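Local coordinates for ribosomal protein uL16 3-hydroxylase (Escherichia coli, PDB 4CCL) that hydroxylates an arginine of ribosomal protein uL16 as a homodimeric, iron- and 2-oxoglutarate-dependent oxygenase that regulates growth, at residues B[15-20]-B[200-205]; B[84-87]-B[92-95]; B[215-220]-B[265-270]; B[234-237]-B[242-245]; B[292-297]-B[350-355]. All blocks are in the same frame, centred on the assembly; numbering follows the deposited sequence.

Interaction 1. Residues B[15-20]-B[200-205]. With SO4 (sulfate ion), chain M.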
# COMPACT_ATOMS: atom_id res chain seq x y z
N ARG B 15 21.38 -31.01 -2.41
CA ARG B 15 20.60 -31.73 -3.42
C ARG B 15 19.08 -31.52 -3.43
O ARG B 15 18.44 -31.55 -4.49
CB ARG B 15 20.94 -33.22 -3.41
CG ARG B 15 22.40 -33.49 -3.73
CD ARG B 15 22.68 -34.97 -3.97
NE ARG B 15 22.37 -35.78 -2.80
CZ ARG B 15 21.32 -36.60 -2.72
NH1 ARG B 15 20.49 -36.72 -3.75
NH2 ARG B 15 21.11 -37.31 -1.62
N HIS B 16 18.50 -31.32 -2.25
CA HIS B 16 17.05 -31.41 -2.08
C HIS B 16 16.30 -30.09 -1.86
O HIS B 16 15.38 -29.78 -2.61
CB HIS B 16 16.66 -32.50 -1.07
CG HIS B 16 16.81 -33.88 -1.62
ND1 HIS B 16 17.70 -34.80 -1.10
CD2 HIS B 16 16.20 -34.49 -2.66
CE1 HIS B 16 17.62 -35.92 -1.79
NE2 HIS B 16 16.71 -35.77 -2.75
N TRP B 17 16.67 -29.36 -0.81
CA TRP B 17 15.92 -28.19 -0.38
C TRP B 17 15.61 -27.22 -1.52
O TRP B 17 16.50 -26.81 -2.27
CB TRP B 17 16.74 -27.44 0.68
CG TRP B 17 16.18 -26.12 1.04
CD1 TRP B 17 16.62 -24.89 0.62
CD2 TRP B 17 15.07 -25.87 1.91
NE1 TRP B 17 15.85 -23.90 1.18
CE2 TRP B 17 14.88 -24.48 1.97
CE3 TRP B 17 14.20 -26.70 2.63
CZ2 TRP B 17 13.88 -23.89 2.73
CZ3 TRP B 17 13.21 -26.11 3.39
CH2 TRP B 17 13.05 -24.72 3.43
N GLN B 18 14.33 -26.87 -1.62
CA GLN B 18 13.80 -26.01 -2.68
C GLN B 18 14.04 -26.57 -4.08
O GLN B 18 14.04 -25.82 -5.06
CB GLN B 18 14.38 -24.60 -2.56
CG GLN B 18 13.75 -23.75 -1.47
CD GLN B 18 12.63 -22.88 -1.98
OE1 GLN B 18 12.76 -22.23 -3.02
NE2 GLN B 18 11.52 -22.86 -1.26
N LYS B 19 14.24 -27.88 -4.18
CA LYS B 19 14.49 -28.51 -5.47
C LYS B 19 13.62 -29.74 -5.70
O LYS B 19 12.73 -29.73 -6.55
CB LYS B 19 15.97 -28.88 -5.61
CG LYS B 19 16.92 -27.73 -5.36
CD LYS B 19 18.37 -28.17 -5.43
CE LYS B 19 19.28 -27.12 -4.81
NZ LYS B 19 19.07 -27.02 -3.34
N ARG B 20 13.89 -30.80 -4.94
CA ARG B 20 13.22 -32.09 -5.12
C ARG B 20 12.72 -32.62 -3.79
O ARG B 20 13.35 -32.41 -2.75
CB ARG B 20 14.19 -33.10 -5.73
CG ARG B 20 14.88 -32.64 -7.00
CD ARG B 20 13.89 -32.36 -8.11
NE ARG B 20 13.18 -33.57 -8.54
CZ ARG B 20 12.16 -33.57 -9.38
NH1 ARG B 20 11.71 -32.43 -9.89
NH2 ARG B 20 11.58 -34.71 -9.72
N VAL B 200 5.84 -29.52 9.62
CA VAL B 200 6.64 -28.35 9.92
C VAL B 200 6.59 -27.54 8.65
O VAL B 200 7.15 -27.94 7.62
CB VAL B 200 8.11 -28.72 10.18
CG1 VAL B 200 8.92 -27.47 10.49
CG2 VAL B 200 8.23 -29.73 11.31
N GLY B 201 5.91 -26.41 8.73
CA GLY B 201 5.66 -25.59 7.56
C GLY B 201 6.66 -24.46 7.46
O GLY B 201 7.30 -24.09 8.44
N PHE B 202 6.76 -23.91 6.26
CA PHE B 202 7.65 -22.78 6.03
C PHE B 202 6.90 -21.64 5.36
O PHE B 202 5.79 -21.83 4.86
CB PHE B 202 8.87 -23.21 5.20
CG PHE B 202 9.86 -24.03 5.98
CD1 PHE B 202 9.63 -25.37 6.23
CD2 PHE B 202 11.02 -23.46 6.48
CE1 PHE B 202 10.53 -26.13 6.95
CE2 PHE B 202 11.93 -24.21 7.20
CZ PHE B 202 11.68 -25.55 7.44
N ARG B 203 7.49 -20.46 5.37
CA ARG B 203 6.83 -19.28 4.85
C ARG B 203 7.79 -18.43 4.05
O ARG B 203 8.90 -18.15 4.49
CB ARG B 203 6.23 -18.46 5.99
CG ARG B 203 7.19 -18.29 7.16
CD ARG B 203 6.54 -17.55 8.32
NE ARG B 203 6.19 -16.18 7.97
CZ ARG B 203 5.79 -15.26 8.85
NH1 ARG B 203 5.71 -15.57 10.13
NH2 ARG B 203 5.49 -14.04 8.44
N ALA B 204 7.37 -18.02 2.85
CA ALA B 204 8.12 -17.04 2.10
C ALA B 204 7.14 -16.03 1.51
O ALA B 204 6.07 -16.41 1.04
CB ALA B 204 8.92 -17.71 1.00
N PRO B 205 7.52 -14.75 1.53
CA PRO B 205 6.67 -13.68 0.99
C PRO B 205 6.75 -13.61 -0.53
O PRO B 205 7.76 -14.02 -1.10
CB PRO B 205 7.27 -12.42 1.60
CG PRO B 205 8.72 -12.75 1.77
CD PRO B 205 8.76 -14.22 2.13
S SO4 M . 17.68 -39.27 -3.27
O1 SO4 M . 18.11 -39.27 -1.88
O2 SO4 M . 18.82 -38.93 -4.13
O3 SO4 M . 17.18 -40.59 -3.64
O4 SO4 M . 16.62 -38.29 -3.47
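Trp-17 and Phe-202 form a T-shaped (edge-to-face) aromatic pair where an N-terminal loop packs against the JmjC double-stranded beta-helix (cupin) fold, which carries the catalytic iron. Trp-17 sits in the loop between helix 9-15 and strand 22-24, and Phe-202 is the last residue of strand 195-202. The six-membered ring of Trp-17 presents its edge to one face of Phe-202, with centroids 5.2 Å apart and planes at 68°. Two broad rings suit this buried seam, because the CH2 edge of the indole fills the space over the Phe-202 face with carbon alone. The indole is reached through a chi1 of 171°, which sets CG opposite the backbone N and sends the ring out toward the strand. Its NE1 donates to Asp-230 of the second subunit, so the same side chain also joins the dimer interface. Lys-19 folds back over the loop, its NZ bonding the Trp-17 carbonyl O at 2.8 Å. At the far end of the loop lies a sulfate ion, probably from the crystallisation liquor. Arg-15 NH1 donates to sulfate O2 at 2.8 Å, and His-16 NE2 donates to sulfate O4 at 2.6 Å. A leucine in place of His-16 would probably leave sulfate O4 without this N-H donor. Arg-15 NE, meanwhile, makes a salt bridge to Asp-11 OD1.

Interaction 2. Residues B[84-87]-B[92-95]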
# COMPACT_ATOMS: atom_id res chain seq x y z
N GLN B 84 -3.93 -26.09 13.41
CA GLN B 84 -2.83 -25.19 13.07
C GLN B 84 -2.04 -24.76 14.30
O GLN B 84 -2.60 -24.59 15.38
CB GLN B 84 -3.37 -23.94 12.38
CG GLN B 84 -4.11 -24.21 11.08
CD GLN B 84 -3.18 -24.47 9.92
OE1 GLN B 84 -2.05 -23.99 9.90
NE2 GLN B 84 -3.65 -25.24 8.94
N ALA B 85 -0.73 -24.58 14.12
CA ALA B 85 0.15 -23.97 15.12
C ALA B 85 0.05 -24.57 16.53
O ALA B 85 -0.13 -23.84 17.50
CB ALA B 85 -0.08 -22.46 15.18
N VAL B 86 0.16 -25.89 16.62
CA VAL B 86 0.07 -26.57 17.91
C VAL B 86 1.23 -26.16 18.82
O VAL B 86 1.08 -26.11 20.05
CB VAL B 86 0.06 -28.11 17.73
CG1 VAL B 86 0.09 -28.83 19.08
CG2 VAL B 86 -1.16 -28.53 16.94
N ASN B 87 2.36 -25.82 18.22
CA ASN B 87 3.55 -25.41 18.97
C ASN B 87 3.31 -24.17 19.83
O ASN B 87 4.10 -23.85 20.71
CB ASN B 87 4.74 -25.20 18.04
CG ASN B 87 4.42 -24.27 16.88
OD1 ASN B 87 3.45 -24.48 16.15
ND2 ASN B 87 5.23 -23.23 16.72
N PRO B 92 5.63 -29.74 24.47
CA PRO B 92 6.25 -30.94 23.88
C PRO B 92 6.20 -30.94 22.36
O PRO B 92 7.13 -31.42 21.71
CB PRO B 92 5.40 -32.08 24.44
CG PRO B 92 4.92 -31.57 25.74
CD PRO B 92 4.66 -30.11 25.53
N THR B 93 5.13 -30.39 21.79
CA THR B 93 5.02 -30.25 20.35
C THR B 93 6.02 -29.22 19.85
O THR B 93 6.66 -29.41 18.81
CB THR B 93 3.59 -29.88 19.91
OG1 THR B 93 2.69 -30.95 20.23
CG2 THR B 93 3.54 -29.62 18.41
N ALA B 94 6.17 -28.13 20.61
CA ALA B 94 7.13 -27.09 20.27
C ALA B 94 8.54 -27.66 20.17
O ALA B 94 9.34 -27.20 19.35
CB ALA B 94 7.09 -25.97 21.30
N ALA B 95 8.84 -28.66 21.00
CA ALA B 95 10.13 -29.34 20.94
C ALA B 95 10.48 -29.91 19.56
O ALA B 95 11.65 -30.00 19.19
CB ALA B 95 10.22 -30.42 22.00
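Val-86 meets Thr-93 where two short helices, 86-89 and 91-94, fold against each other, and the side chains of Val-86 and Thr-93 cross at about a right angle. From Val-86, CB lies 3.9 Å from Thr-93 CG2. The CG1 branch, set opposite the backbone N by a chi1 of 175°, goes further: it approaches Thr-93 CG2 at 3.6 Å and Thr-93 OG1 at 3.5 Å, touching both arms of the threonine fork. Beyond this pair, Val-86 packs on Ile-113 of strand 108-116. A beta-branched residue on each side suits so short a reach, since the methyls stand close to the backbone. Next along, Asn-87 and Ala-94 bring the two backbones together, their CA atoms being 4.2 Å apart. Ala-94 CB rests 3.7 Å from Asn-87 O, and Asn-87 CB lies 3.8 Å from Ala-94 CA, an approach that the small alanine allows. The amide of Asn-87 turns elsewhere: OD1 accepts from Leu-111 N and ND2 donates to Asp-110, tying the helix to strand 108-116. Thr-93 OG1 likewise bonds to His-90 ND1. The chemistry therefore divides by group: mostly van der Waals contacts close the turn, while buried polar ends find their partners outside the two segments.

Interaction 3. Residues B[215-220]-B[265-270]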
# COMPACT_ATOMS: atom_id res chain seq x y z
N ALA B 215 4.32 -0.36 1.87
CA ALA B 215 3.49 0.80 1.57
C ALA B 215 2.69 1.20 2.81
O ALA B 215 2.58 2.38 3.14
CB ALA B 215 2.56 0.51 0.41
N ASP B 216 2.15 0.20 3.49
CA ASP B 216 1.40 0.45 4.72
C ASP B 216 2.29 0.98 5.85
O ASP B 216 1.85 1.79 6.66
CB ASP B 216 0.61 -0.79 5.15
CG ASP B 216 -0.64 -1.01 4.32
OD1 ASP B 216 -1.28 0.00 3.94
OD2 ASP B 216 -0.98 -2.17 4.03
N TYR B 217 3.54 0.52 5.88
CA TYR B 217 4.51 1.01 6.85
C TYR B 217 4.79 2.50 6.62
O TYR B 217 4.77 3.30 7.55
CB TYR B 217 5.81 0.21 6.75
CG TYR B 217 6.91 0.64 7.71
CD1 TYR B 217 6.84 0.34 9.06
CD2 TYR B 217 8.02 1.34 7.25
CE1 TYR B 217 7.84 0.73 9.94
CE2 TYR B 217 9.03 1.73 8.12
CZ TYR B 217 8.93 1.43 9.46
OH TYR B 217 9.93 1.81 10.33
N VAL B 218 5.06 2.84 5.37
CA VAL B 218 5.31 4.22 4.95
C VAL B 218 4.11 5.13 5.26
O VAL B 218 4.28 6.22 5.80
CB VAL B 218 5.64 4.29 3.45
CG1 VAL B 218 5.55 5.72 2.94
CG2 VAL B 218 7.02 3.70 3.18
N LEU B 219 2.91 4.66 4.93
CA LEU B 219 1.69 5.41 5.22
C LEU B 219 1.52 5.64 6.72
O LEU B 219 1.31 6.77 7.17
CB LEU B 219 0.47 4.70 4.64
CG LEU B 219 -0.93 5.16 5.07
CD1 LEU B 219 -1.11 6.66 4.88
CD2 LEU B 219 -2.01 4.39 4.31
N GLN B 220 1.62 4.56 7.49
CA GLN B 220 1.43 4.60 8.93
C GLN B 220 2.48 5.47 9.64
O GLN B 220 2.15 6.20 10.57
CB GLN B 220 1.45 3.18 9.51
CG GLN B 220 1.76 3.10 11.00
N LYS B 265 14.84 -2.04 6.31
CA LYS B 265 15.30 -2.99 7.31
C LYS B 265 14.37 -3.01 8.52
O LYS B 265 14.05 -4.07 9.06
CB LYS B 265 16.71 -2.62 7.76
CG LYS B 265 17.22 -3.45 8.93
CD LYS B 265 18.32 -2.73 9.68
CE LYS B 265 19.47 -2.34 8.76
NZ LYS B 265 20.52 -1.55 9.47
N GLN B 266 13.94 -1.82 8.92
CA GLN B 266 13.09 -1.67 10.09
C GLN B 266 11.71 -2.25 9.82
O GLN B 266 11.18 -3.02 10.62
CB GLN B 266 12.99 -0.19 10.48
CG GLN B 266 12.54 0.05 11.90
CD GLN B 266 13.40 1.09 12.60
OE1 GLN B 266 14.62 1.13 12.39
NE2 GLN B 266 12.78 1.93 13.41
N TRP B 267 11.13 -1.88 8.67
CA TRP B 267 9.83 -2.44 8.31
C TRP B 267 9.85 -3.95 8.26
O TRP B 267 8.99 -4.60 8.85
CB TRP B 267 9.32 -1.94 6.96
CG TRP B 267 8.23 -2.85 6.45
CD1 TRP B 267 6.97 -2.99 6.96
CD2 TRP B 267 8.32 -3.77 5.36
NE1 TRP B 267 6.27 -3.93 6.25
CE2 TRP B 267 7.08 -4.43 5.25
CE3 TRP B 267 9.33 -4.11 4.44
CZ2 TRP B 267 6.81 -5.39 4.29
CZ3 TRP B 267 9.06 -5.07 3.48
CH2 TRP B 267 7.81 -5.69 3.41
N PHE B 268 10.82 -4.51 7.54
CA PHE B 268 10.88 -5.96 7.39
C PHE B 268 11.13 -6.62 8.74
O PHE B 268 10.62 -7.70 9.01
CB PHE B 268 11.95 -6.39 6.39
CG PHE B 268 11.84 -7.83 5.97
CD1 PHE B 268 10.87 -8.22 5.07
CD2 PHE B 268 12.70 -8.78 6.49
CE1 PHE B 268 10.76 -9.54 4.68
CE2 PHE B 268 12.59 -10.10 6.11
CZ PHE B 268 11.62 -10.48 5.20
N GLY B 269 11.90 -5.94 9.58
CA GLY B 269 12.13 -6.40 10.94
C GLY B 269 10.82 -6.53 11.69
O GLY B 269 10.56 -7.56 12.32
N GLU B 270 9.99 -5.50 11.61
CA GLU B 270 8.70 -5.50 12.30
C GLU B 270 7.69 -6.49 11.69
O GLU B 270 6.83 -7.02 12.39
CB GLU B 270 8.10 -4.09 12.33
CG GLU B 270 8.94 -3.07 13.10
CD GLU B 270 8.31 -1.69 13.14
OE1 GLU B 270 7.13 -1.56 12.75
OE2 GLU B 270 8.99 -0.74 13.57
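Tyr-217 lays one face of its ring against Trp-267, whose CB stands 3.7 Å from the ring centroid and 17° off the ring normal, a CH-pi contact. The aromatic planes are inclined at 48°, so the indole is neither stacked on the phenol nor set edge-on to it. Trp-267 CD1 lies beside Tyr-217 CB, 3.4 Å away, and the indole runs back beside the root of the tyrosine. Both side chains have CG opposite the backbone N, and the tyrosine ring reaches across to helix 263-272. Its far end lies by Gln-266, OH being 3.5 Å from Gln-266 CG, so the aliphatic part of the glutamine lines the hydroxyl end. Glu-270 comes to the ring edge, OE1 lying 3.7 Å from Tyr-217 CE1, with its carboxylate nearly perpendicular to the ring. That position suits an acid, since the edge of an aromatic ring is its more positive part; OE2 has a long, weak ion pair with Arg-221. Leu-223 and Leu-210 pack round the aromatic pair. With their local axes 110° apart and 10.4 Å at closest approach, the segments form a steeply crossed helix-helix packing, centred on aromatic residues and joining helix 207-220 to helix 263-272.

Interaction 4. Residues B[234-237]-B[242-245]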
# COMPACT_ATOMS: atom_id res chain seq x y z
N PRO B 234 10.64 20.46 -18.05
CA PRO B 234 10.97 20.33 -19.47
C PRO B 234 9.89 20.83 -20.41
O PRO B 234 8.70 20.72 -20.10
CB PRO B 234 11.17 18.83 -19.65
CG PRO B 234 10.35 18.21 -18.58
CD PRO B 234 10.45 19.14 -17.41
N PRO B 235 10.30 21.40 -21.55
CA PRO B 235 9.37 21.83 -22.59
C PRO B 235 8.80 20.62 -23.31
O PRO B 235 9.39 19.54 -23.27
CB PRO B 235 10.27 22.62 -23.55
CG PRO B 235 11.56 22.84 -22.82
CD PRO B 235 11.70 21.68 -21.91
N ARG B 236 7.66 20.80 -23.95
CA ARG B 236 7.03 19.73 -24.70
C ARG B 236 6.24 20.30 -25.86
O ARG B 236 5.77 21.44 -25.80
CB ARG B 236 6.12 18.90 -23.78
CG ARG B 236 5.24 19.74 -22.88
CD ARG B 236 4.50 18.90 -21.84
NE ARG B 236 5.42 18.22 -20.94
CZ ARG B 236 6.02 18.80 -19.91
NH1 ARG B 236 5.78 20.09 -19.64
NH2 ARG B 236 6.84 18.11 -19.14
N ALA B 237 6.11 19.52 -26.93
CA ALA B 237 5.32 19.93 -28.08
C ALA B 237 3.85 20.02 -27.66
O ALA B 237 3.18 21.03 -27.90
CB ALA B 237 5.49 18.94 -29.22
N VAL B 242 3.01 13.57 -20.84
CA VAL B 242 3.85 13.34 -19.67
C VAL B 242 5.12 12.66 -20.17
O VAL B 242 5.08 11.51 -20.61
CB VAL B 242 3.15 12.44 -18.64
CG1 VAL B 242 4.03 12.26 -17.41
CG2 VAL B 242 1.80 13.04 -18.24
N LEU B 243 6.23 13.37 -20.10
CA LEU B 243 7.48 12.93 -20.72
C LEU B 243 8.16 11.81 -19.93
O LEU B 243 8.01 11.73 -18.71
CB LEU B 243 8.43 14.12 -20.91
CG LEU B 243 7.86 15.31 -21.68
CD1 LEU B 243 8.95 16.30 -22.07
CD2 LEU B 243 7.10 14.85 -22.92
N PRO B 244 8.89 10.93 -20.64
CA PRO B 244 9.64 9.81 -20.05
C PRO B 244 10.56 10.23 -18.90
O PRO B 244 10.73 9.46 -17.95
CB PRO B 244 10.47 9.30 -21.23
CG PRO B 244 9.62 9.57 -22.41
CD PRO B 244 8.92 10.88 -22.11
N GLN B 245 11.15 11.42 -19.00
CA GLN B 245 12.02 11.92 -17.94
C GLN B 245 11.23 12.11 -16.64
O GLN B 245 11.73 11.83 -15.55
CB GLN B 245 12.67 13.24 -18.36
CG GLN B 245 12.11 13.83 -19.65
CD GLN B 245 12.69 15.20 -19.97
OE1 GLN B 245 13.48 15.74 -19.20
NE2 GLN B 245 12.30 15.75 -21.11
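Arg-236 and Leu-243 face each other across a chain reversal, with their CA atoms 7.9 Å apart and the loop 234-237 running past the start of helix 244-258. Side chains must bridge this gap. Leu-243, at the N-cap position, does so with its branched end: CD1 reaches Pro-235 O at 3.5 Å and also touches Pro-234 CB. Its CG lies 3.9 Å from Arg-236 NE. The arginine bends at chi3 (62°), which curls the guanidinium back past the leucine, and the two side chains cross at a slant. An apolar leucine suits this place because it can touch proline carbons as well as the arginine. Gln-245 passes alongside Pro-234 in the opposite direction, its NE2 resting 3.6 Å from Pro-234 CB. The charge of Arg-236 is met by a salt bridge to Glu-246 in the first turn of the helix, and Glu-246 also accepts from Leu-243 N, the side-chain-to-N-cap half of a capping box. This lies at the surface, far from the body of the chain, where strand 241-242 leads into helix 244-258: Val-242 pairs in a parallel ladder with a strand of the second subunit, and Arg-236 packs on Pro-104 of that subunit.

Interaction 5. Residues B[292-297]-B[350-355]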
# COMPACT_ATOMS: atom_id res chain seq x y z
N GLU B 292 12.24 -7.74 40.73
CA GLU B 292 11.80 -9.10 41.03
C GLU B 292 12.08 -10.04 39.86
O GLU B 292 12.08 -11.25 40.02
CB GLU B 292 10.34 -9.18 41.50
CG GLU B 292 9.28 -8.67 40.54
CD GLU B 292 8.39 -7.63 41.19
OE1 GLU B 292 8.89 -6.89 42.06
OE2 GLU B 292 7.19 -7.56 40.84
N ILE B 293 12.34 -9.46 38.69
CA ILE B 293 12.85 -10.22 37.55
C ILE B 293 14.34 -10.46 37.73
O ILE B 293 14.83 -11.59 37.54
CB ILE B 293 12.58 -9.49 36.22
CG1 ILE B 293 11.10 -9.61 35.86
CG2 ILE B 293 13.45 -10.06 35.11
CD1 ILE B 293 10.69 -8.75 34.71
N TYR B 294 15.05 -9.40 38.11
CA TYR B 294 16.45 -9.51 38.49
C TYR B 294 16.59 -10.61 39.54
O TYR B 294 17.37 -11.55 39.38
CB TYR B 294 16.97 -8.18 39.05
CG TYR B 294 18.45 -8.15 39.40
CD1 TYR B 294 18.95 -8.84 40.50
CD2 TYR B 294 19.34 -7.41 38.63
CE1 TYR B 294 20.29 -8.81 40.82
CE2 TYR B 294 20.69 -7.38 38.95
CZ TYR B 294 21.16 -8.08 40.04
OH TYR B 294 22.49 -8.04 40.36
N ASP B 295 15.82 -10.47 40.62
CA ASP B 295 15.87 -11.42 41.73
C ASP B 295 15.50 -12.83 41.29
O ASP B 295 16.23 -13.77 41.58
CB ASP B 295 14.98 -10.96 42.89
CG ASP B 295 15.57 -9.77 43.63
OD1 ASP B 295 16.81 -9.63 43.66
OD2 ASP B 295 14.78 -8.98 44.20
N ALA B 296 14.36 -12.96 40.60
CA ALA B 296 13.92 -14.27 40.12
C ALA B 296 15.01 -14.98 39.33
O ALA B 296 15.29 -16.15 39.57
CB ALA B 296 12.67 -14.13 39.26
N LEU B 297 15.63 -14.25 38.41
CA LEU B 297 16.71 -14.82 37.61
C LEU B 297 17.92 -15.20 38.47
O LEU B 297 18.45 -16.31 38.36
CB LEU B 297 17.12 -13.86 36.50
CG LEU B 297 16.13 -13.78 35.33
CD1 LEU B 297 16.61 -12.78 34.30
CD2 LEU B 297 15.93 -15.16 34.71
N ALA B 350 24.29 -7.67 31.64
CA ALA B 350 23.17 -6.86 31.15
C ALA B 350 22.13 -6.52 32.22
O ALA B 350 21.57 -5.42 32.22
CB ALA B 350 22.50 -7.55 29.96
N LEU B 351 21.89 -7.45 33.14
CA LEU B 351 20.90 -7.26 34.20
C LEU B 351 21.25 -6.09 35.13
O LEU B 351 20.36 -5.50 35.74
CB LEU B 351 20.71 -8.54 35.01
CG LEU B 351 20.13 -9.77 34.31
CD1 LEU B 351 20.09 -10.94 35.29
CD2 LEU B 351 18.73 -9.49 33.76
N GLU B 352 22.53 -5.76 35.22
CA GLU B 352 22.99 -4.67 36.07
C GLU B 352 22.51 -3.32 35.53
O GLU B 352 22.23 -2.40 36.30
CB GLU B 352 24.52 -4.69 36.20
CG GLU B 352 25.12 -6.08 36.43
CD GLU B 352 24.51 -6.80 37.62
OE1 GLU B 352 24.21 -6.14 38.64
OE2 GLU B 352 24.36 -8.04 37.55
N ASP B 353 22.42 -3.22 34.21
CA ASP B 353 21.92 -2.02 33.54
C ASP B 353 20.41 -1.92 33.73
O ASP B 353 19.67 -2.78 33.26
CB ASP B 353 22.27 -2.06 32.05
CG ASP B 353 21.92 -0.77 31.31
OD1 ASP B 353 21.25 0.10 31.90
OD2 ASP B 353 22.31 -0.65 30.14
N PRO B 354 19.96 -0.87 34.43
CA PRO B 354 18.53 -0.65 34.71
C PRO B 354 17.71 -0.49 33.43
O PRO B 354 16.52 -0.82 33.44
CB PRO B 354 18.53 0.65 35.52
CG PRO B 354 19.89 0.72 36.12
CD PRO B 354 20.80 0.15 35.08
N SER B 355 18.32 -0.01 32.36
CA SER B 355 17.62 0.13 31.09
C SER B 355 17.29 -1.23 30.48
O SER B 355 16.15 -1.49 30.10
CB SER B 355 18.44 0.97 30.10
OG SER B 355 18.38 2.35 30.43
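Leu-297 and Leu-351 form the close-packed side of this contact within the winged-helix domain, crossing at about a right angle with Leu-297 CD1 4.0 Å from Leu-351 CD2. Phe-371 of strand 369-371 and Leu-360 of helix 354-365 continue this apolar layer, where branched leucines meet methyl to methyl. Tyr-294 lies between that side and the surface. With chi1 at -176°, CG stands opposite the backbone N and the ring swings toward 350-355. The ring edge meets Leu-351 O, 3.6 Å from CD2; CD2 also lies 4.0 Å from Leu-351 CB. Toward solvent the contact thins to a polar link. Glu-352 is exposed and sets out away from 292-297, yet its chain bends at chi2 (-55°) and brings the carboxylate back. Tyr-294 OH donates to Glu-352 OE1 at 3.1 Å, OE1 accepting through its syn lone pair, with ring and carboxylate planes 88° apart. A phenylalanine in place of Tyr-294 would probably keep the ring packing but leave Glu-352 without this donor and freer to turn. Glu-352 OE2 has a long, weak ion pair with Lys-298. Tyrosine serves two chemistries, its ring joining the apolar layer and its hydroxyl giving a hydrogen bond that probably stabilises the exposed carboxylate.

Along the chain, interaction 2 is nested within the span closed by interaction 1, interaction 4 within that of interaction 3, and interaction 5 follows. Interactions 1 and 2, centres about 19 Å apart, both border the antiparallel JmjC sheet, at strand 195-202 and beside strand 108-116. Strand 195-202 leads into helix 207-220, so interaction 3, its centre about 26 Å from that of interaction 1, continues from the catalytic domain toward the helices that follow. Interaction 4 stands far out, centres about 34 Å from interaction 3, and interaction 5 lies in the winged-helix domain, centres about 63 Å from interaction 4. Interactions 1, 3 and 4 all touch the second subunit, so the dimer interface draws on both the catalytic domain and the helices after it.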